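Local coordinates for protein sortase (Actinomyces oris, PDB 5UTT) that probably acts as a class E sortase, a cysteine transpeptidase whose catalytic domain, the part in this model, anchors surface proteins to the cell wall, at residues G116-K121 against I164-F169; T147-S152 against D160-V165; P35-V40 against D93-G98; G62-T67 against A77-R82. All blocks are in the same frame, centred on the assembly; numbering follows the deposited sequence.

Interaction 1. Residues G116-K121 against I164-F169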
loop_
_atom_site.group_PDB
_atom_site.type_symbol
_atom_site.label_atom_id
_atom_site.label_comp_id
_atom_site.label_asym_id
_atom_site.label_seq_id
_atom_site.Cartn_x
_atom_site.Cartn_y
_atom_site.Cartn_z
ATOM N N GLY A 116 -4.528 -10.800 4.950
ATOM C CA GLY A 116 -3.600 -11.914 4.905
ATOM C C GLY A 116 -2.304 -11.522 4.191
ATOM O O GLY A 116 -2.211 -10.427 3.618
ATOM N N HIS A 117 -1.317 -12.417 4.235
ATOM C CA HIS A 117 -0.099 -12.266 3.439
ATOM C C HIS A 117 0.207 -13.525 2.650
ATOM O O HIS A 117 -0.320 -14.620 2.950
ATOM C CB HIS A 117 1.098 -11.874 4.320
ATOM C CG HIS A 117 1.770 -13.027 4.990
ATOM N ND1 HIS A 117 1.335 -13.556 6.179
ATOM C CD2 HIS A 117 2.885 -13.718 4.655
ATOM C CE1 HIS A 117 2.136 -14.551 6.532
ATOM N NE2 HIS A 117 3.092 -14.655 5.627
ATOM N N GLU A 118 1.013 -13.364 1.611
ATOM C CA GLU A 118 1.447 -14.454 0.762
ATOM C C GLU A 118 2.936 -14.350 0.558
ATOM O O GLU A 118 3.445 -13.272 0.489
ATOM C CB GLU A 118 0.770 -14.338 -0.587
ATOM C CG GLU A 118 -0.723 -14.553 -0.496
ATOM C CD GLU A 118 -1.491 -13.837 -1.532
ATOM O OE1 GLU A 118 -0.917 -13.021 -2.296
ATOM O OE2 GLU A 118 -2.725 -14.091 -1.552
ATOM N N LEU A 119 3.597 -15.498 0.449
ATOM C CA LEU A 119 4.940 -15.591 -0.121
ATOM C C LEU A 119 4.857 -16.305 -1.475
ATOM O O LEU A 119 4.413 -17.470 -1.529
ATOM C CB LEU A 119 5.884 -16.395 0.775
ATOM C CG LEU A 119 6.655 -15.564 1.785
ATOM C CD1 LEU A 119 7.511 -16.447 2.679
ATOM C CD2 LEU A 119 7.524 -14.520 1.076
ATOM N N VAL A 120 5.264 -15.615 -2.529
ATOM C CA VAL A 120 5.143 -16.082 -3.928
ATOM C C VAL A 120 6.401 -15.885 -4.748
ATOM O O VAL A 120 7.259 -15.061 -4.396
ATOM C CB VAL A 120 3.967 -15.429 -4.685
ATOM C CG1 VAL A 120 2.657 -15.834 -4.020
ATOM C CG2 VAL A 120 4.065 -13.923 -4.740
ATOM N N LYS A 121 6.466 -16.594 -5.869
ATOM C CA LYS A 121 7.460 -16.279 -6.913
ATOM C C LYS A 121 7.040 -15.000 -7.662
ATOM O O LYS A 121 5.837 -14.692 -7.805
ATOM C CB LYS A 121 7.609 -17.450 -7.885
ATOM C CG LYS A 121 8.308 -18.648 -7.283
ATOM C CD LYS A 121 8.097 -19.891 -8.153
ATOM C CE LYS A 121 6.722 -20.521 -7.927
ATOM N NZ LYS A 121 6.019 -20.823 -9.199
ATOM N N ILE A 164 3.928 -10.504 0.030
ATOM C CA ILE A 164 2.748 -9.782 -0.440
ATOM C C ILE A 164 1.788 -9.608 0.733
ATOM O O ILE A 164 1.501 -10.553 1.425
ATOM C CB ILE A 164 1.968 -10.569 -1.494
ATOM C CG1 ILE A 164 2.896 -11.122 -2.576
ATOM C CG2 ILE A 164 0.824 -9.721 -2.079
ATOM C CD1 ILE A 164 3.602 -10.046 -3.362
ATOM N N VAL A 165 1.321 -8.381 0.955
ATOM C CA VAL A 165 0.260 -8.130 1.952
ATOM C C VAL A 165 -0.985 -7.590 1.269
ATOM O O VAL A 165 -0.926 -6.609 0.555
ATOM C CB VAL A 165 0.703 -7.164 3.081
ATOM C CG1 VAL A 165 -0.446 -6.811 4.051
ATOM C CG2 VAL A 165 1.822 -7.783 3.853
ATOM N N HIS A 166 -2.117 -8.219 1.559
ATOM C CA HIS A 166 -3.420 -7.711 1.083
ATOM C C HIS A 166 -4.238 -7.060 2.215
ATOM O O HIS A 166 -4.289 -7.589 3.318
ATOM C CB HIS A 166 -4.253 -8.869 0.492
ATOM C CG HIS A 166 -3.701 -9.435 -0.772
ATOM N ND1 HIS A 166 -3.447 -10.780 -0.952
ATOM C CD2 HIS A 166 -3.272 -8.821 -1.895
ATOM C CE1 HIS A 166 -2.944 -10.968 -2.158
ATOM N NE2 HIS A 166 -2.812 -9.792 -2.742
ATOM N N ALA A 167 -4.879 -5.931 1.927
ATOM C CA ALA A 167 -5.745 -5.235 2.882
ATOM C C ALA A 167 -7.029 -4.788 2.173
ATOM O O ALA A 167 -6.998 -4.243 1.077
ATOM C CB ALA A 167 -5.038 -4.057 3.560
ATOM N N LYS A 168 -8.157 -5.114 2.802
ATOM C CA LYS A 168 -9.481 -4.744 2.292
ATOM C C LYS A 168 -9.939 -3.389 2.857
ATOM O O LYS A 168 -9.747 -3.102 4.036
ATOM C CB LYS A 168 -10.472 -5.849 2.664
ATOM C CG LYS A 168 -11.869 -5.624 2.107
ATOM C CD LYS A 168 -12.739 -6.871 2.279
ATOM C CE LYS A 168 -14.185 -6.529 2.022
ATOM N NZ LYS A 168 -15.078 -7.718 1.962
ATOM N N PHE A 169 -10.562 -2.576 2.019
ATOM C CA PHE A 169 -11.017 -1.257 2.426
ATOM C C PHE A 169 -11.943 -1.323 3.630
ATOM O O PHE A 169 -12.874 -2.173 3.642
ATOM C CB PHE A 169 -11.670 -0.555 1.234
ATOM C CG PHE A 169 -12.137 0.847 1.525
ATOM C CD1 PHE A 169 -11.240 1.906 1.644
ATOM C CD2 PHE A 169 -13.466 1.104 1.701
ATOM C CE1 PHE A 169 -11.677 3.188 1.935
ATOM C CE2 PHE A 169 -13.907 2.365 1.982
ATOM C CZ PHE A 169 -13.016 3.409 2.114
#

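Interaction 2. Residues T147-S152 against D160-V165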
loop_
_atom_site.group_PDB
_atom_site.type_symbol
_atom_site.label_atom_id
_atom_site.label_comp_id
_atom_site.label_asym_id
_atom_site.label_seq_id
_atom_site.Cartn_x
_atom_site.Cartn_y
_atom_site.Cartn_z
ATOM N N THR A 147 3.848 -5.055 -1.997
ATOM C CA THR A 147 4.776 -6.071 -2.448
ATOM C C THR A 147 6.206 -5.663 -2.174
ATOM O O THR A 147 6.543 -4.498 -2.314
ATOM C CB THR A 147 4.634 -6.442 -3.977
ATOM O OG1 THR A 147 5.231 -5.480 -4.861
ATOM C CG2 THR A 147 3.152 -6.523 -4.400
ATOM N N THR A 148 6.998 -6.640 -1.828
ATOM C CA THR A 148 8.441 -6.424 -1.667
ATOM C C THR A 148 9.177 -7.765 -1.779
ATOM O O THR A 148 8.567 -8.816 -1.869
ATOM C CB THR A 148 8.722 -5.720 -0.311
ATOM O OG1 THR A 148 10.101 -5.284 -0.294
ATOM C CG2 THR A 148 8.517 -6.628 0.802
ATOM N N CYS A 149 10.513 -7.743 -1.704
ATOM C CA CYS A 149 11.337 -8.935 -1.808
ATOM C C CYS A 149 11.452 -9.662 -0.505
ATOM O O CYS A 149 11.416 -9.040 0.546
ATOM C CB CYS A 149 12.759 -8.534 -2.290
ATOM S SG CYS A 149 12.736 -8.108 -4.034
ATOM N N HIS A 150 11.635 -10.985 -0.587
ATOM C CA HIS A 150 11.939 -11.823 0.542
ATOM C C HIS A 150 12.747 -13.062 0.043
ATOM O O HIS A 150 12.542 -13.568 -1.060
ATOM C CB HIS A 150 10.617 -12.257 1.288
ATOM C CG HIS A 150 10.830 -12.888 2.644
ATOM N ND1 HIS A 150 11.139 -12.161 3.770
ATOM C CD2 HIS A 150 10.755 -14.180 3.055
ATOM C CE1 HIS A 150 11.225 -12.959 4.813
ATOM N NE2 HIS A 150 11.019 -14.198 4.401
ATOM N N GLY A 151 13.679 -13.543 0.836
ATOM C CA GLY A 151 14.419 -14.760 0.487
ATOM C C GLY A 151 13.953 -16.030 1.200
ATOM O O GLY A 151 13.716 -16.027 2.416
ATOM N N SER A 152 13.859 -17.126 0.442
ATOM C CA SER A 152 13.548 -18.464 1.014
ATOM C C SER A 152 14.535 -18.883 2.097
ATOM O O SER A 152 14.170 -19.608 3.034
ATOM C CB SER A 152 13.541 -19.527 -0.079
ATOM O OG SER A 152 14.802 -19.541 -0.731
ATOM N N ASP A 160 14.601 -14.173 -3.870
ATOM C CA ASP A 160 14.081 -15.211 -4.764
ATOM C C ASP A 160 12.554 -15.266 -4.659
ATOM O O ASP A 160 11.890 -15.881 -5.466
ATOM C CB ASP A 160 14.724 -16.593 -4.532
ATOM C CG ASP A 160 14.407 -17.209 -3.173
ATOM O OD1 ASP A 160 14.081 -16.481 -2.212
ATOM O OD2 ASP A 160 14.493 -18.460 -3.085
ATOM N N LEU A 161 12.017 -14.596 -3.670
ATOM C CA LEU A 161 10.567 -14.621 -3.415
ATOM C C LEU A 161 10.055 -13.192 -3.229
ATOM O O LEU A 161 10.805 -12.246 -3.167
ATOM C CB LEU A 161 10.251 -15.449 -2.185
ATOM C CG LEU A 161 10.495 -16.970 -2.202
ATOM C CD1 LEU A 161 10.061 -17.663 -0.911
ATOM C CD2 LEU A 161 9.844 -17.561 -3.418
ATOM N N ARG A 162 8.730 -13.067 -3.140
ATOM C CA ARG A 162 8.108 -11.765 -2.882
ATOM C C ARG A 162 7.108 -11.891 -1.730
ATOM O O ARG A 162 6.209 -12.735 -1.776
ATOM C CB ARG A 162 7.407 -11.219 -4.151
ATOM C CG ARG A 162 8.289 -11.121 -5.387
ATOM C CD ARG A 162 9.318 -10.029 -5.210
ATOM N NE ARG A 162 10.080 -9.759 -6.446
ATOM C CZ ARG A 162 11.223 -10.350 -6.720
ATOM N NH1 ARG A 162 11.696 -11.278 -5.868
ATOM N NH2 ARG A 162 11.888 -10.050 -7.840
ATOM N N TRP A 163 7.251 -11.043 -0.721
ATOM C CA TRP A 163 6.281 -10.962 0.370
ATOM C C TRP A 163 5.164 -9.995 -0.022
ATOM O O TRP A 163 5.383 -8.820 -0.329
ATOM C CB TRP A 163 6.966 -10.529 1.659
ATOM C CG TRP A 163 6.105 -10.689 2.866
ATOM C CD1 TRP A 163 4.940 -10.020 3.176
ATOM C CD2 TRP A 163 6.412 -11.492 3.999
ATOM N NE1 TRP A 163 4.496 -10.397 4.427
ATOM C CE2 TRP A 163 5.379 -11.323 4.936
ATOM C CE3 TRP A 163 7.446 -12.392 4.292
ATOM C CZ2 TRP A 163 5.378 -12.000 6.130
ATOM C CZ3 TRP A 163 7.435 -13.056 5.473
ATOM C CH2 TRP A 163 6.413 -12.853 6.388
ATOM N N ILE A 164 3.928 -10.504 0.030
ATOM C CA ILE A 164 2.748 -9.782 -0.440
ATOM C C ILE A 164 1.788 -9.608 0.733
ATOM O O ILE A 164 1.501 -10.553 1.425
ATOM C CB ILE A 164 1.968 -10.569 -1.494
ATOM C CG1 ILE A 164 2.896 -11.122 -2.576
ATOM C CG2 ILE A 164 0.824 -9.721 -2.079
ATOM C CD1 ILE A 164 3.602 -10.046 -3.362
ATOM N N VAL A 165 1.321 -8.381 0.955
ATOM C CA VAL A 165 0.260 -8.130 1.952
ATOM C C VAL A 165 -0.985 -7.590 1.269
ATOM O O VAL A 165 -0.926 -6.609 0.555
ATOM C CB VAL A 165 0.703 -7.164 3.081
ATOM C CG1 VAL A 165 -0.446 -6.811 4.051
ATOM C CG2 VAL A 165 1.822 -7.783 3.853
#

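Interaction 3. Residues P35-V40 against D93-G98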
loop_
_atom_site.group_PDB
_atom_site.type_symbol
_atom_site.label_atom_id
_atom_site.label_comp_id
_atom_site.label_asym_id
_atom_site.label_seq_id
_atom_site.Cartn_x
_atom_site.Cartn_y
_atom_site.Cartn_z
ATOM N N PRO A 35 0.517 1.967 10.931
ATOM C CA PRO A 35 0.736 2.174 12.381
ATOM C C PRO A 35 1.722 1.227 13.078
ATOM O O PRO A 35 2.437 1.629 14.000
ATOM C CB PRO A 35 -0.669 2.017 12.937
ATOM C CG PRO A 35 -1.537 2.531 11.844
ATOM C CD PRO A 35 -0.934 1.942 10.608
ATOM N N LYS A 36 1.837 -0.006 12.602
ATOM C CA LYS A 36 2.873 -0.910 13.139
ATOM C C LYS A 36 4.326 -0.560 12.786
ATOM O O LYS A 36 5.254 -1.265 13.221
ATOM C CB LYS A 36 2.601 -2.317 12.691
ATOM C CG LYS A 36 1.479 -2.937 13.514
ATOM C CD LYS A 36 1.634 -4.427 13.506
ATOM C CE LYS A 36 0.870 -5.092 14.624
ATOM N NZ LYS A 36 0.765 -6.525 14.259
ATOM N N TRP A 37 4.516 0.429 11.949
ATOM C CA TRP A 37 5.841 0.860 11.547
ATOM C C TRP A 37 6.249 2.141 12.264
ATOM O O TRP A 37 7.409 2.626 12.052
ATOM C CB TRP A 37 5.940 1.027 10.017
ATOM C CG TRP A 37 5.811 -0.255 9.242
ATOM C CD1 TRP A 37 5.816 -1.535 9.756
ATOM C CD2 TRP A 37 5.678 -0.408 7.822
ATOM N NE1 TRP A 37 5.659 -2.441 8.775
ATOM C CE2 TRP A 37 5.560 -1.802 7.573
ATOM C CE3 TRP A 37 5.609 0.481 6.738
ATOM C CZ2 TRP A 37 5.416 -2.318 6.291
ATOM C CZ3 TRP A 37 5.447 -0.048 5.472
ATOM C CH2 TRP A 37 5.339 -1.438 5.270
ATOM N N TYR A 38 5.393 2.668 13.140
ATOM C CA TYR A 38 5.801 3.774 14.006
ATOM C C TYR A 38 6.987 3.275 14.834
ATOM O O TYR A 38 6.929 2.218 15.453
ATOM C CB TYR A 38 4.687 4.291 14.878
ATOM C CG TYR A 38 3.739 5.234 14.186
ATOM C CD1 TYR A 38 4.202 6.378 13.528
ATOM C CD2 TYR A 38 2.365 5.008 14.219
ATOM C CE1 TYR A 38 3.332 7.259 12.915
ATOM C CE2 TYR A 38 1.489 5.876 13.608
ATOM C CZ TYR A 38 1.959 7.002 12.975
ATOM O OH TYR A 38 1.047 7.837 12.399
ATOM N N GLY A 39 8.093 3.999 14.774
ATOM C CA GLY A 39 9.287 3.625 15.522
ATOM C C GLY A 39 10.239 2.752 14.732
ATOM O O GLY A 39 11.374 2.523 15.165
ATOM N N VAL A 40 9.782 2.270 13.583
ATOM C CA VAL A 40 10.560 1.463 12.661
ATOM C C VAL A 40 11.120 2.357 11.564
ATOM O O VAL A 40 12.345 2.482 11.405
ATOM C CB VAL A 40 9.707 0.323 12.058
ATOM C CG1 VAL A 40 10.534 -0.502 11.074
ATOM C CG2 VAL A 40 9.085 -0.520 13.165
ATOM N N ASP A 93 6.782 -7.904 7.415
ATOM C CA ASP A 93 6.508 -9.165 8.140
ATOM C C ASP A 93 5.792 -8.957 9.473
ATOM O O ASP A 93 5.369 -9.934 10.075
ATOM C CB ASP A 93 7.787 -9.982 8.357
ATOM C CG ASP A 93 8.872 -9.197 9.076
ATOM O OD1 ASP A 93 8.663 -8.030 9.416
ATOM O OD2 ASP A 93 9.923 -9.789 9.324
ATOM N N LEU A 94 5.602 -7.715 9.911
ATOM C CA LEU A 94 4.934 -7.428 11.174
ATOM C C LEU A 94 3.446 -7.361 10.961
ATOM O O LEU A 94 2.728 -7.291 11.913
ATOM C CB LEU A 94 5.376 -6.103 11.777
ATOM C CG LEU A 94 6.879 -5.948 12.128
ATOM C CD1 LEU A 94 7.052 -4.542 12.676
ATOM C CD2 LEU A 94 7.348 -6.986 13.117
ATOM N N LEU A 95 3.000 -7.361 9.719
ATOM C CA LEU A 95 1.589 -7.107 9.441
ATOM C C LEU A 95 0.812 -8.405 9.580
ATOM O O LEU A 95 1.128 -9.438 8.952
ATOM C CB LEU A 95 1.449 -6.488 8.043
ATOM C CG LEU A 95 2.160 -5.144 7.838
ATOM C CD1 LEU A 95 2.107 -4.678 6.405
ATOM C CD2 LEU A 95 1.505 -4.123 8.744
ATOM N N GLN A 96 -0.221 -8.348 10.413
ATOM C CA GLN A 96 -1.057 -9.486 10.688
ATOM C C GLN A 96 -2.502 -9.106 10.349
ATOM O O GLN A 96 -2.852 -7.928 10.248
ATOM C CB GLN A 96 -0.917 -9.849 12.175
ATOM C CG GLN A 96 0.534 -10.020 12.642
ATOM C CD GLN A 96 0.688 -10.164 14.149
ATOM O OE1 GLN A 96 -0.236 -10.549 14.849
ATOM N NE2 GLN A 96 1.890 -9.871 14.654
ATOM N N GLU A 97 -3.350 -10.115 10.231
ATOM C CA GLU A 97 -4.751 -9.852 9.989
ATOM C C GLU A 97 -5.312 -8.786 10.929
ATOM O O GLU A 97 -5.151 -8.842 12.162
ATOM C CB GLU A 97 -5.534 -11.133 10.129
ATOM C CG GLU A 97 -6.983 -10.973 9.710
ATOM C CD GLU A 97 -7.816 -12.157 10.096
ATOM O OE1 GLU A 97 -7.272 -13.135 10.673
ATOM O OE2 GLU A 97 -9.044 -12.096 9.823
ATOM N N GLY A 98 -6.003 -7.819 10.348
ATOM C CA GLY A 98 -6.597 -6.714 11.097
ATOM C C GLY A 98 -5.739 -5.478 11.300
ATOM O O GLY A 98 -6.245 -4.404 11.645
#

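Interaction 4. Residues G62-T67 against A77-R82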
loop_
_atom_site.group_PDB
_atom_site.type_symbol
_atom_site.label_atom_id
_atom_site.label_comp_id
_atom_site.label_asym_id
_atom_site.label_seq_id
_atom_site.Cartn_x
_atom_site.Cartn_y
_atom_site.Cartn_z
ATOM N N GLY A 62 5.804 2.525 -5.117
ATOM C CA GLY A 62 5.369 2.711 -6.508
ATOM C C GLY A 62 4.093 1.970 -6.922
ATOM O O GLY A 62 3.970 0.767 -6.725
ATOM N N HIS A 63 3.171 2.681 -7.559
ATOM C CA HIS A 63 1.944 2.050 -8.011
ATOM C C HIS A 63 2.160 1.314 -9.329
ATOM O O HIS A 63 2.579 1.896 -10.317
ATOM C CB HIS A 63 0.868 3.096 -8.186
ATOM C CG HIS A 63 -0.456 2.566 -8.680
ATOM N ND1 HIS A 63 -1.114 3.171 -9.722
ATOM C CD2 HIS A 63 -1.246 1.543 -8.275
ATOM C CE1 HIS A 63 -2.253 2.538 -9.952
ATOM N NE2 HIS A 63 -2.366 1.561 -9.072
ATOM N N TYR A 64 1.824 0.020 -9.328
ATOM C CA TYR A 64 1.765 -0.764 -10.560
ATOM C C TYR A 64 0.776 -0.108 -11.530
ATOM O O TYR A 64 -0.421 0.055 -11.221
ATOM C CB TYR A 64 1.378 -2.218 -10.260
ATOM C CG TYR A 64 2.426 -3.075 -9.533
ATOM C CD1 TYR A 64 2.549 -3.056 -8.142
ATOM C CD2 TYR A 64 3.260 -3.908 -10.248
ATOM C CE1 TYR A 64 3.486 -3.857 -7.494
ATOM C CE2 TYR A 64 4.211 -4.704 -9.624
ATOM C CZ TYR A 64 4.323 -4.665 -8.258
ATOM O OH TYR A 64 5.248 -5.456 -7.596
ATOM N N THR A 65 1.238 0.275 -12.697
ATOM C CA THR A 65 0.483 1.216 -13.508
ATOM C C THR A 65 -0.743 0.575 -14.121
ATOM O O THR A 65 -1.677 1.274 -14.454
ATOM C CB THR A 65 1.388 1.881 -14.557
ATOM O OG1 THR A 65 1.921 0.858 -15.399
ATOM C CG2 THR A 65 2.527 2.670 -13.849
ATOM N N ASN A 66 -0.765 -0.754 -14.223
ATOM C CA ASN A 66 -1.918 -1.444 -14.827
ATOM C C ASN A 66 -2.903 -1.987 -13.807
ATOM O O ASN A 66 -3.873 -2.689 -14.167
ATOM C CB ASN A 66 -1.439 -2.531 -15.819
ATOM C CG ASN A 66 -0.837 -1.930 -17.100
ATOM O OD1 ASN A 66 -1.149 -0.804 -17.487
ATOM N ND2 ASN A 66 0.044 -2.681 -17.752
ATOM N N THR A 67 -2.673 -1.662 -12.545
ATOM C CA THR A 67 -3.635 -1.943 -11.489
ATOM C C THR A 67 -4.549 -0.744 -11.261
ATOM O O THR A 67 -4.416 0.299 -11.902
ATOM C CB THR A 67 -2.949 -2.398 -10.174
ATOM O OG1 THR A 67 -2.248 -1.315 -9.551
ATOM C CG2 THR A 67 -2.060 -3.607 -10.424
ATOM N N ALA A 77 -2.198 -1.637 -6.207
ATOM C CA ALA A 77 -1.065 -2.409 -5.770
ATOM C C ALA A 77 0.165 -1.523 -5.808
ATOM O O ALA A 77 0.347 -0.714 -6.750
ATOM C CB ALA A 77 -0.879 -3.621 -6.641
ATOM N N ILE A 78 0.957 -1.641 -4.771
ATOM C CA ILE A 78 2.196 -0.835 -4.688
ATOM C C ILE A 78 3.397 -1.677 -4.315
ATOM O O ILE A 78 3.353 -2.588 -3.494
ATOM C CB ILE A 78 2.024 0.361 -3.710
ATOM C CG1 ILE A 78 1.669 -0.128 -2.313
ATOM C CG2 ILE A 78 1.006 1.397 -4.235
ATOM C CD1 ILE A 78 1.646 0.972 -1.287
ATOM N N ALA A 79 4.530 -1.318 -4.908
ATOM C CA ALA A 79 5.810 -1.974 -4.657
ATOM C C ALA A 79 6.678 -1.080 -3.803
ATOM O O ALA A 79 6.612 0.145 -3.910
ATOM C CB ALA A 79 6.504 -2.256 -6.004
ATOM N N GLY A 80 7.499 -1.681 -2.959
ATOM C CA GLY A 80 8.498 -0.978 -2.193
ATOM C C GLY A 80 9.757 -1.761 -1.976
ATOM O O GLY A 80 9.769 -2.986 -1.915
ATOM N N HIS A 81 10.881 -1.047 -1.946
ATOM C CA HIS A 81 12.095 -1.687 -1.584
ATOM C C HIS A 81 12.058 -2.184 -0.138
ATOM O O HIS A 81 11.502 -1.556 0.736
ATOM C CB HIS A 81 13.246 -0.694 -1.714
ATOM C CG HIS A 81 13.773 -0.528 -3.096
ATOM N ND1 HIS A 81 13.383 -1.302 -4.165
ATOM C CD2 HIS A 81 14.742 0.297 -3.566
ATOM C CE1 HIS A 81 14.046 -0.931 -5.247
ATOM N NE2 HIS A 81 14.899 0.017 -4.904
ATOM N N ARG A 82 12.737 -3.295 0.115
ATOM C CA ARG A 82 12.834 -3.864 1.438
ATOM C C ARG A 82 13.893 -3.220 2.315
ATOM O O ARG A 82 13.774 -3.284 3.552
ATOM C CB ARG A 82 13.159 -5.351 1.329
ATOM C CG ARG A 82 13.010 -6.164 2.608
ATOM C CD ARG A 82 11.523 -6.467 2.847
ATOM N NE ARG A 82 11.310 -7.122 4.138
ATOM C CZ ARG A 82 11.251 -8.436 4.327
ATOM N NH1 ARG A 82 11.072 -8.923 5.554
ATOM N NH2 ARG A 82 11.383 -9.265 3.305
#

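Interaction 1. Residues G116-K121 against I164-F169
E118 and H166 meet on the I164 side of the sheet, where the glutamate's extended chain brings its carboxylate up to the imidazole almost perpendicular to it, the two planes 80° apart. OE2 lies near the plane of the ring, 3.4 Å from H166 ND1. The far nitrogen, NE2, is bonded to the carbonyl of V127, which helps to hold the ring's rotation, with ND1 on the glutamate side. On the same face the CG2 branch of V120 crosses I164 at roughly a right angle and touches its CG1 at 3.7 Å.

On the other face, H117 and V165 form a non-hydrogen-bonded pair. H117 CB packs against V165 CG2 at 4.2 Å, but its ring is swung away from the partner strand, with CG wedged between the backbone N and the carbonyl carbon (chi1 83°), and stacks on W163. The hydrogen-bonded pair E118-I164 closes both ways, E118 N to I164 O at 2.9 Å and I164 N to E118 O at 2.8 Å, and H166 N reaches G116 O at 3.0 Å. This is regular antiparallel pairing between strands 108-120 and 161-174 of the sortase beta fold. Bonding to a carbonyl implies that H166 NE2 carries a proton; the nearby carboxylate might favour positive charge on the ring, but its exact placement is doubtful.

Interaction 2. Residues T147-S152 against D160-V165
W163 turns an edge of its six-membered ring onto the face of the H150 imidazole, an edge-to-face pair with centroids 4.9 Å apart and planes at 70°. W163 CE3 stands over the centre of the imidazole. Both side chains leave the sheet with CG anti to the backbone N, which lays them side by side, and R82 bonded at ND1 helps hold the H150 ring. T147 CG2 meets I164 CD1 at 3.7 Å, side by side, while T147 OG1 bonds to Y64 OH.

The backbone ladder belongs to the hairpin of strands 142-150 and 161-174, with C149 closing the TLxTC signature of sortases. By analogy with relatives, C149 is probably the nucleophile and R162 the active-site arginine. C149 SG lies 3.8 Å from R162 NH1, over one face of the guanidinium and offset toward its rim.

Among the polar contacts, L161 O takes H150 N at 3.0 Å and R162 NH1 at 3.0 Å from opposite faces of its carbonyl plane; NH1 also reaches N159 O. Beyond the last bridge, the D160 carboxylate grips S152 twice: OD1 accepts the backbone N at 2.7 Å through its syn lone pair, and OD2 accepts OG at 2.6 Å.

Interaction 3. Residues P35-V40 against D93-G98
K36, the residue with most surface buried here, lays its extended chain alongside the end of the 3-10 segment at L94 and delivers NZ to L94 O at 3.2 Å, almost straight out from the carbonyl oxygen. Its CG stands beside the backbone N (chi1 -77°), and from there the aliphatic carbons run nearly straight, CD passing 3.5 Å from the same L94 O. The ammonium has a stronger partner as well, a salt bridge to D99, whose OD2 also accepts the backbone N of Q96. The side chain of Q96 crosses that of K36 at about a right angle, with CD of the amide 3.6 Å from K36 NZ.

L94 answers from the other segment. One of its methyls, CD1, lies 3.8 Å from the carbonyl O of K36 and comes up to the W37 indole at its edge, close to the ring plane, 4.4 Å from W37 CD1. L95 meets the same NE1 side further along, on the six-membered ring: its CD1 lies 4.1 Å from W37 CZ2, the two side chains crossing steeply. Between these two contacts, W37 NE1 is bonded to R91 O, which limits how the indole can rotate. L95 CD1 goes on to touch V165 of strand 161-174.

The contact joins two 3-10-containing connections of the sortase domain, the one between strands 28-33 and 45-49 and the one leading into strand 100-104. One lysine nitrogen shared between a carbonyl and a carboxylate ties the polar side electrostatically, while the W37-leucine side relies on loose apolar packing.

Interaction 4. Residues G62-T67 against A77-R82
A77 meets three residues of 62-67 at once. Its N-H points at T67 OG1 in a weak, long bond of 3.4 Å; that hydroxyl, set between the backbone N and the carbonyl carbon (chi1 70°), donates to Y64 O. Y64 O also accepts T67 N, closing the type I turn Y64-T67. A77 O accepts Y64 N at 3.1 Å and lies at the edge of the H63 ring, 3.2 Å from H63 CD2. A77 CB touches Y64 CD1 at 3.8 Å.

I78 faces H63 as a non-hydrogen-bonded pair. I78 CA sits 3.1 Å from G62 O in a C-H···O contact, and its CG2 packs over H63 CA. With CG anti to its backbone N (chi1 179°), the H63 ring lies beside the strand, where ND1 is bonded to E49 and NE2 to Q68 O.

A79 closes both ways with G62, N to O and O to N, each 2.8 Å. A79 CB touches Y64 CE1 at 3.7 Å, so the tyrosine ring runs along the two alanines with its edge beside the intervening backbone. The chain leads on to H81, by analogy with other sortases probably the catalytic histidine, its NE2 bonded to D57. R82 bonds C149 O and H150 ND1, tying this segment to the probable nucleophile's strand.

This antiparallel hairpin lies mid-sheet: strand 45-49 pairs with the H63 side, and strand 142-150 borders 74-79 on its other edge, bonded to I78 and G80 and reached by Y64 OH through T147 OG1.

Overall arrangement
Interactions 1 and 2 share I164 and V165 on strand 161-174, and their centres lie 10 Å apart; V120 O and R162 N, 2.8 Å apart, probably bond them together. Interaction 4 continues the same sheet across strand 142-150, probably bonded to interaction 2 through T147 OG1 and Y64 OH at 2.7 Å. Together, interactions 2 and 4 hold the probable catalytic trio of this family: C149 and R162 from one, H81 from the other, with H81 ND1 6.8 Å from C149 SG. Interaction 3 lies on the opposite side of the chain's centre from interaction 4, yet packs on the sheet where D93 CA meets W163 CZ2 at 3.7 Å.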